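Local coordinates for glucose-binding protein (Thermus thermophilus HB27, PDB 2B3F) that binds glucose or galactose as a periplasmic binding protein and probably hands the sugar to a membrane transport system, at residues K287-Q290 against N291-W295. Sequence-based numbering, arbitrary orientation.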
loop_
_atom_site.group_PDB
_atom_site.type_symbol
_atom_site.label_atom_id
_atom_site.label_comp_id
_atom_site.label_asym_id
_atom_site.label_seq_id
_atom_site.Cartn_x
_atom_site.Cartn_y
_atom_site.Cartn_z
ATOM N N LYS A 287 27.416 2.956 3.173
ATOM C CA LYS A 287 28.541 3.170 4.066
ATOM C C LYS A 287 28.690 2.037 5.085
ATOM O O LYS A 287 29.815 1.734 5.503
ATOM C CB LYS A 287 28.437 4.536 4.758
ATOM C CG LYS A 287 28.685 5.710 3.818
ATOM C CD LYS A 287 28.552 7.007 4.555
ATOM C CE LYS A 287 28.761 8.210 3.658
ATOM N NZ LYS A 287 28.376 9.459 4.394
ATOM N N ASN A 288 27.580 1.413 5.473
ATOM C CA ASN A 288 27.567 0.364 6.506
ATOM C C ASN A 288 26.959 -0.921 5.954
ATOM O O ASN A 288 25.909 -1.377 6.373
ATOM C CB ASN A 288 26.851 0.845 7.770
ATOM C CG ASN A 288 27.350 2.214 8.239
ATOM O OD1 ASN A 288 28.491 2.349 8.693
ATOM N ND2 ASN A 288 26.508 3.240 8.106
ATOM N N ARG A 289 27.691 -1.518 5.024
ATOM C CA ARG A 289 27.199 -2.629 4.217
ATOM C C ARG A 289 26.854 -3.849 5.058
ATOM O O ARG A 289 25.785 -4.416 4.916
ATOM C CB ARG A 289 28.239 -3.019 3.172
ATOM C CG ARG A 289 27.764 -4.079 2.216
ATOM C CD ARG A 289 28.772 -4.305 1.092
ATOM N NE ARG A 289 28.320 -5.325 0.149
ATOM C CZ ARG A 289 28.465 -6.639 0.311
ATOM N NH1 ARG A 289 29.092 -7.140 1.372
ATOM N NH2 ARG A 289 27.995 -7.473 -0.606
ATOM N N GLN A 290 27.768 -4.285 5.931
ATOM C CA GLN A 290 27.479 -5.475 6.739
ATOM C C GLN A 290 26.311 -5.276 7.700
ATOM O O GLN A 290 25.490 -6.165 7.887
ATOM C CB GLN A 290 28.712 -5.949 7.519
ATOM C CG GLN A 290 28.495 -7.292 8.203
ATOM C CD GLN A 290 28.153 -8.411 7.221
ATOM O OE1 GLN A 290 28.785 -8.539 6.163
ATOM N NE2 GLN A 290 27.150 -9.230 7.569
ATOM N N ASN A 291 26.255 -4.109 8.330
ATOM C CA ASN A 291 25.166 -3.829 9.263
ATOM C C ASN A 291 23.831 -3.847 8.508
ATOM O O ASN A 291 22.821 -4.319 9.030
ATOM C CB ASN A 291 25.379 -2.494 9.968
ATOM C CG ASN A 291 26.541 -2.526 10.968
ATOM O OD1 ASN A 291 27.117 -1.489 11.320
ATOM N ND2 ASN A 291 26.865 -3.716 11.439
ATOM N N ALA A 292 23.858 -3.373 7.262
ATOM C CA ALA A 292 22.649 -3.392 6.396
ATOM C C ALA A 292 22.242 -4.819 6.056
ATOM O O ALA A 292 21.072 -5.194 6.131
ATOM C CB ALA A 292 22.900 -2.590 5.124
ATOM N N ILE A 293 23.227 -5.648 5.715
ATOM C CA ILE A 293 22.970 -7.069 5.434
ATOM C C ILE A 293 22.336 -7.753 6.643
ATOM O O ILE A 293 21.394 -8.523 6.518
ATOM C CB ILE A 293 24.272 -7.802 4.993
ATOM C CG1 ILE A 293 24.691 -7.327 3.596
ATOM C CG2 ILE A 293 24.060 -9.310 5.015
ATOM C CD1 ILE A 293 26.088 -7.716 3.178
ATOM N N ASN A 294 22.839 -7.463 7.841
ATOM C CA ASN A 294 22.241 -8.033 9.036
ATOM C C ASN A 294 20.810 -7.529 9.291
ATOM O O ASN A 294 19.955 -8.241 9.816
ATOM C CB ASN A 294 23.162 -7.799 10.233
ATOM C CG ASN A 294 24.441 -8.652 10.146
ATOM O OD1 ASN A 294 24.441 -9.687 9.477
ATOM N ND2 ASN A 294 25.517 -8.218 10.817
ATOM N N TRP A 295 20.533 -6.296 8.878
ATOM C CA TRP A 295 19.162 -5.801 8.928
ATOM C C TRP A 295 18.275 -6.615 7.975
ATOM O O TRP A 295 17.184 -7.030 8.343
ATOM C CB TRP A 295 19.133 -4.294 8.601
ATOM C CG TRP A 295 17.762 -3.706 8.417
ATOM C CD1 TRP A 295 17.175 -3.395 7.237
ATOM C CD2 TRP A 295 16.814 -3.363 9.439
ATOM N NE1 TRP A 295 15.928 -2.871 7.448
ATOM C CE2 TRP A 295 15.671 -2.847 8.787
ATOM C CE3 TRP A 295 16.820 -3.430 10.834
ATOM C CZ2 TRP A 295 14.553 -2.391 9.484
ATOM C CZ3 TRP A 295 15.704 -3.009 11.525
ATOM C CH2 TRP A 295 14.584 -2.472 10.846
#
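Arg289 O accepts the backbone N-H of Ile293 at 2.9 Å, and two more i to i+4 bonds flank it: Ala292 N gives to Asn288 O and Asn294 N to Gln290 O, each at 3.0 Å. The latter pair is joined a second time through its side chains. With CG anti to the backbone N (chi1 -172°), the bend at chi2 (60°) turns the Gln290 amide toward Asn294, one turn on, and NE2 reaches Asn294 OD1 at 3.3 Å. The bond is weak, being long and bent (N-H...O angle 138°), and the two amides are turned well out of a common plane; OD1 also accepts from Arg297 NH1. These are the opening turns of helix 289-299, which lies beside strand 2-7 in the periplasmic binding protein fold, away from the sugar site. Asn288 holds the N-cap position but makes no capping bond with its side chain; its ND2 instead binds Asp61. Arg289, exposed and extended from CG to NE, takes NE to a salt bridge with Glu82, while Ile293 CD1 lies over one face of the guanidinium, offset toward its rim and 3.6 Å from NH1. A branched aliphatic chain suits that place, since its terminal methyl can rest on part of one face without competing for the N-H groups. Ala292 CB packs 3.4 Å from Arg289 O, a methyl small enough for the buried side, where it meets Leu3 of the strand.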